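Local coordinates for protein diaminopimelate decarboxylase (Phaeodactylum tricornutum, PDB 7JPJ) that probably decarboxylates diaminopimelate to lysine with the help of pyridoxal 5'-phosphate, working as an obligate dimer, at residues V295-H300 and F309-A314; I331-G336 and R379-G384. All blocks are in the same frame, centred on the assembly; numbering follows the deposited sequence.

Contact 1 (V295-H300 and F309-A314)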
loop_
_atom_site.group_PDB
_atom_site.type_symbol
_atom_site.label_atom_id
_atom_site.label_comp_id
_atom_site.label_asym_id
_atom_site.label_seq_id
_atom_site.Cartn_x
_atom_site.Cartn_y
_atom_site.Cartn_z
ATOM N N VAL A 295 -4.641 4.520 21.559
ATOM C CA VAL A 295 -3.932 3.340 22.044
ATOM C C VAL A 295 -4.987 2.377 22.582
ATOM O O VAL A 295 -5.515 2.565 23.679
ATOM C CB VAL A 295 -2.890 3.695 23.108
ATOM C CG1 VAL A 295 -2.054 2.473 23.458
ATOM C CG2 VAL A 295 -2.005 4.832 22.621
ATOM N N GLN A 296 -5.307 1.345 21.805
ATOM C CA GLN A 296 -6.341 0.392 22.188
ATOM C C GLN A 296 -5.804 -0.798 22.971
ATOM O O GLN A 296 -6.603 -1.556 23.531
ATOM C CB GLN A 296 -7.086 -0.108 20.945
ATOM C CG GLN A 296 -6.183 -0.625 19.840
ATOM C CD GLN A 296 -6.225 -2.136 19.703
ATOM O OE1 GLN A 296 -6.907 -2.823 20.463
ATOM N NE2 GLN A 296 -5.488 -2.661 18.732
ATOM N N ASP A 297 -4.486 -0.981 23.032
ATOM C CA ASP A 297 -3.906 -2.085 23.785
ATOM C C ASP A 297 -2.430 -1.806 24.033
ATOM O O ASP A 297 -1.787 -1.073 23.280
ATOM C CB ASP A 297 -4.078 -3.420 23.052
ATOM C CG ASP A 297 -4.025 -4.612 23.990
ATOM O OD1 ASP A 297 -3.726 -4.430 25.189
ATOM O OD2 ASP A 297 -4.285 -5.738 23.525
ATOM N N LYS A 298 -1.905 -2.409 25.100
ATOM C CA LYS A 298 -0.509 -2.250 25.494
ATOM C C LYS A 298 -0.012 -3.576 26.054
ATOM O O LYS A 298 -0.527 -4.051 27.069
ATOM C CB LYS A 298 -0.361 -1.130 26.529
ATOM C CG LYS A 298 1.069 -0.800 26.913
ATOM C CD LYS A 298 1.111 0.292 27.972
ATOM C CE LYS A 298 2.539 0.606 28.392
ATOM N NZ LYS A 298 2.603 1.698 29.406
ATOM N N VAL A 299 0.982 -4.173 25.393
ATOM C CA VAL A 299 1.474 -5.499 25.748
ATOM C C VAL A 299 2.983 -5.443 25.955
ATOM O O VAL A 299 3.660 -4.504 25.531
ATOM C CB VAL A 299 1.116 -6.552 24.678
ATOM C CG1 VAL A 299 -0.383 -6.563 24.431
ATOM C CG2 VAL A 299 1.866 -6.274 23.390
ATOM N N HIS A 300 3.511 -6.473 26.615
ATOM C CA HIS A 300 4.924 -6.526 26.960
ATOM C C HIS A 300 5.509 -7.894 26.638
ATOM O O HIS A 300 4.800 -8.904 26.601
ATOM C CB HIS A 300 5.156 -6.224 28.454
ATOM C CG HIS A 300 4.349 -5.078 28.978
ATOM N ND1 HIS A 300 4.792 -3.772 28.932
ATOM C CD2 HIS A 300 3.132 -5.042 29.569
ATOM C CE1 HIS A 300 3.880 -2.981 29.469
ATOM N NE2 HIS A 300 2.862 -3.725 29.862
ATOM N N PHE A 309 4.972 -2.704 23.748
ATOM C CA PHE A 309 4.283 -2.444 22.491
ATOM C C PHE A 309 3.019 -1.633 22.739
ATOM O O PHE A 309 2.195 -2.002 23.585
ATOM C CB PHE A 309 3.925 -3.752 21.780
ATOM C CG PHE A 309 5.115 -4.578 21.382
ATOM C CD1 PHE A 309 5.715 -5.437 22.286
ATOM C CD2 PHE A 309 5.627 -4.506 20.096
ATOM C CE1 PHE A 309 6.807 -6.202 21.916
ATOM C CE2 PHE A 309 6.716 -5.269 19.723
ATOM C CZ PHE A 309 7.307 -6.116 20.633
ATOM N N LEU A 310 2.869 -0.539 21.997
ATOM C CA LEU A 310 1.627 0.219 21.942
ATOM C C LEU A 310 0.887 -0.163 20.665
ATOM O O LEU A 310 1.393 0.061 19.560
ATOM C CB LEU A 310 1.894 1.722 21.969
ATOM C CG LEU A 310 2.463 2.349 23.242
ATOM C CD1 LEU A 310 2.454 3.857 23.109
ATOM C CD2 LEU A 310 1.677 1.916 24.466
ATOM N N LYS A 311 -0.301 -0.740 20.815
ATOM C CA LYS A 311 -1.114 -1.173 19.686
ATOM C C LYS A 311 -2.207 -0.139 19.439
ATOM O O LYS A 311 -2.998 0.162 20.338
ATOM C CB LYS A 311 -1.724 -2.550 19.948
ATOM C CG LYS A 311 -0.741 -3.570 20.509
ATOM C CD LYS A 311 -1.454 -4.803 21.040
ATOM C CE LYS A 311 -1.259 -5.996 20.128
ATOM N NZ LYS A 311 -1.973 -7.203 20.636
ATOM N N LEU A 312 -2.248 0.393 18.222
ATOM C CA LEU A 312 -3.221 1.408 17.848
ATOM C C LEU A 312 -4.444 0.771 17.195
ATOM O O LEU A 312 -4.497 -0.437 16.952
ATOM C CB LEU A 312 -2.597 2.423 16.890
ATOM C CG LEU A 312 -1.217 2.993 17.219
ATOM C CD1 LEU A 312 -0.692 3.769 16.024
ATOM C CD2 LEU A 312 -1.279 3.879 18.453
ATOM N N ASP A 313 -5.443 1.609 16.909
ATOM C CA ASP A 313 -6.570 1.223 16.069
ATOM C C ASP A 313 -6.386 1.689 14.629
ATOM O O ASP A 313 -7.367 1.935 13.919
ATOM C CB ASP A 313 -7.888 1.746 16.648
ATOM C CG ASP A 313 -7.944 3.266 16.731
ATOM O OD1 ASP A 313 -6.916 3.933 16.487
ATOM O OD2 ASP A 313 -9.032 3.793 17.054
ATOM N N ALA A 314 -5.134 1.817 14.194
ATOM C CA ALA A 314 -4.794 2.229 12.842
ATOM C C ALA A 314 -3.511 1.514 12.442
ATOM O O ALA A 314 -2.937 0.749 13.219
ATOM C CB ALA A 314 -4.643 3.749 12.752
HETATM O O HOH W 1 -4.474 -6.654 20.901
#

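Contact 2 (I331-G336 and R379-G384)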
loop_
_atom_site.group_PDB
_atom_site.type_symbol
_atom_site.label_atom_id
_atom_site.label_comp_id
_atom_site.label_asym_id
_atom_site.label_seq_id
_atom_site.Cartn_x
_atom_site.Cartn_y
_atom_site.Cartn_z
ATOM N N ILE A 331 5.970 11.563 16.450
ATOM C CA ILE A 331 4.911 10.907 17.206
ATOM C C ILE A 331 4.782 11.579 18.565
ATOM O O ILE A 331 5.767 11.701 19.300
ATOM C CB ILE A 331 5.184 9.401 17.369
ATOM C CG1 ILE A 331 5.211 8.726 15.996
ATOM C CG2 ILE A 331 4.140 8.770 18.268
ATOM C CD1 ILE A 331 5.834 7.357 15.998
ATOM N N THR A 332 3.568 12.013 18.893
ATOM C CA THR A 332 3.259 12.610 20.182
ATOM C C THR A 332 2.056 11.897 20.778
ATOM O O THR A 332 1.078 11.620 20.076
ATOM C CB THR A 332 2.969 14.112 20.054
ATOM O OG1 THR A 332 4.154 14.795 19.627
ATOM C CG2 THR A 332 2.517 14.690 21.386
ATOM N N ILE A 333 2.133 11.596 22.070
ATOM C CA ILE A 333 1.055 10.935 22.794
ATOM C C ILE A 333 0.412 11.951 23.724
ATOM O O ILE A 333 1.085 12.528 24.587
ATOM C CB ILE A 333 1.564 9.713 23.571
ATOM C CG1 ILE A 333 1.929 8.598 22.591
ATOM C CG2 ILE A 333 0.515 9.244 24.570
ATOM C CD1 ILE A 333 2.615 7.433 23.241
ATOM N N LEU A 334 -0.892 12.172 23.547
ATOM C CA LEU A 334 -1.675 13.112 24.333
ATOM C C LEU A 334 -2.678 12.368 25.210
ATOM O O LEU A 334 -3.090 11.252 24.876
ATOM C CB LEU A 334 -2.421 14.098 23.428
ATOM C CG LEU A 334 -1.521 14.964 22.542
ATOM C CD1 LEU A 334 -2.331 15.686 21.478
ATOM C CD2 LEU A 334 -0.729 15.951 23.389
ATOM N N PRO A 335 -3.086 12.952 26.338
ATOM C CA PRO A 335 -4.031 12.259 27.224
ATOM C C PRO A 335 -5.393 12.100 26.567
ATOM O O PRO A 335 -5.937 13.045 25.990
ATOM C CB PRO A 335 -4.104 13.171 28.454
ATOM C CG PRO A 335 -3.700 14.518 27.945
ATOM C CD PRO A 335 -2.669 14.253 26.890
ATOM N N GLY A 336 -5.945 10.889 26.663
ATOM C CA GLY A 336 -7.304 10.631 26.211
ATOM C C GLY A 336 -8.361 11.431 26.946
ATOM O O GLY A 336 -9.531 11.401 26.547
ATOM N N ARG A 379 5.537 10.112 25.831
ATOM C CA ARG A 379 4.814 10.192 27.091
ATOM C C ARG A 379 4.248 8.825 27.447
ATOM O O ARG A 379 3.740 8.105 26.583
ATOM C CB ARG A 379 3.689 11.225 26.991
ATOM C CG ARG A 379 2.720 11.225 28.168
ATOM C CD ARG A 379 1.557 12.180 27.934
ATOM N NE ARG A 379 0.535 12.083 28.975
ATOM C CZ ARG A 379 -0.511 11.262 28.918
ATOM N NH1 ARG A 379 -0.672 10.463 27.874
ATOM N NH2 ARG A 379 -1.396 11.237 29.906
ATOM N N ALA A 380 4.365 8.457 28.718
ATOM C CA ALA A 380 3.761 7.223 29.202
ATOM C C ALA A 380 2.288 7.192 28.837
ATOM O O ALA A 380 1.536 8.116 29.162
ATOM C CB ALA A 380 3.942 7.105 30.713
ATOM N N ALA A 381 1.880 6.139 28.139
ATOM C CA ALA A 381 0.543 6.049 27.575
ATOM C C ALA A 381 -0.257 4.975 28.295
ATOM O O ALA A 381 0.203 3.836 28.429
ATOM C CB ALA A 381 0.599 5.749 26.076
ATOM N N ALA A 382 -1.439 5.347 28.766
ATOM C CA ALA A 382 -2.434 4.385 29.199
ATOM C C ALA A 382 -3.361 4.054 28.035
ATOM O O ALA A 382 -3.417 4.769 27.031
ATOM C CB ALA A 382 -3.239 4.924 30.380
ATOM N N VAL A 383 -4.088 2.947 28.175
ATOM C CA VAL A 383 -5.057 2.569 27.156
ATOM C C VAL A 383 -6.160 3.617 27.112
ATOM O O VAL A 383 -6.771 3.944 28.139
ATOM C CB VAL A 383 -5.617 1.168 27.434
ATOM C CG1 VAL A 383 -6.767 0.859 26.489
ATOM C CG2 VAL A 383 -4.514 0.127 27.299
ATOM N N GLY A 384 -6.409 4.160 25.924
ATOM C CA GLY A 384 -7.329 5.263 25.738
ATOM C C GLY A 384 -6.658 6.574 25.394
ATOM O O GLY A 384 -7.353 7.525 25.010
#

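Contact 1 (V295-H300 and F309-A314)
Asp297 holds CG anti to its backbone N (chi1 -156°), while Lys311, its CG anti to the carbonyl carbon, bends about the CG-CD bond (chi3 107°); the two side chains therefore run side by side on one face of an antiparallel beta hairpin. The touching atoms are aliphatic, Asp297 CB lying 3.6 Å from Lys311 CD. The charges themselves are apart: Asp297 OD2 to Lys311 NZ is a long salt bridge of 4.0 Å, and a water bridges the same two atoms, donating to the carboxylate and accepting from the ammonium. Their stronger partners belong to the second subunit, Ser124 for Asp297 and Gln104 for Lys311, which places this face of the hairpin at the dimer interface.

A classic beta bulge interrupts the pairing here, since Gln296 and Asp297 both face Lys311. Its evidence is one acceptor with two donors: Lys311 O takes Gln296 N at 3.0 Å and Asp297 N at 3.3 Å. Farther along, Val299 and Phe309 form a hydrogen-bonded pair, and Val299 CG2 packs 3.6 Å from Phe309 CB. On the other face Leu310 CD2 meets both Lys298 CG and Val295 CG1.

From the bulge, Gln296, bent at chi2, delivers NE2, also bonded to Gln104 O of the second subunit, to Leu312 O at 3.0 Å; this acceptor lies close to the Gln296 amide plane, whereas the donor stands 52° out of the carbonyl plane.

Contact 2 (I331-G336 and R379-G384)
Arg379 reaches across Ile333 to Pro335 with a chain extended from CG to NE, and its atoms can be followed in order. CB lies 3.8 Å from Ile333 O, CG stays near that oxygen at 4.1 Å, and CD comes nearer to it, at 3.4 Å, so the methylenes pass beside the end of strand 331-334. At the tip the guanidinium turns (chi4 -90°) and sets one face over Pro335, with CZ facing Pro335 N and CA: Pro335 N lies 3.8 Å from the guanidinium plane, offset toward its rim, and Pro335 CB is 3.6 Å from NH2. Ile333 CG2 meets the same group differently, at the edge and in plane, 3.7 Å from NH1.

Ile333 has a second neighbour across the contact. With CG2 anti to the backbone N, this methyl is also placed 3.8 Å from Ala381 CB, joining the strand to the loop that follows strand 373-379. At the far end Gly336 CA makes a CA-H...O contact of 3.3 Å with Gly384 O.

The polar ends are satisfied outside the two segments, by Val343 O for NE, Asp342 O for NH2 and the salt-bridging Asp385 for NH1. A leucine replacing Arg379 would probably leave the Asp385 carboxylate without this charged mate and the Pro335 ring without its flat cover. Across the contact itself the grip is by van der Waals packing and a CA-H...O contact, while the fixed orientation of the guanidinium probably owes much to those outside acceptors.

Overall arrangement
From the N terminus, the chain lays down strand 29-33 of a mixed sheet, passes through the parallel strands of the TIM-barrel-like pyridoxal-binding domain and returns at strand 289-300 to the mixed sheet, where both contacts lie. Contact 1 closes a short hairpin loop between strands 289-300 and 308-312. Contact 2 then closes a longer loop, with 42 residues between its segments, bringing strand 331-334 to the loop between strands 373-379 and 386-390. The two closures are in series, neither nested nor crossed. Their centres are 11 Å apart, and they touch: Val295 O lies 2.9 Å from Gly384 N, a probable hydrogen bond, and Leu310 CD1 packs 3.6 Å from Ile333 CD1. Only contact 1 meets the second subunit.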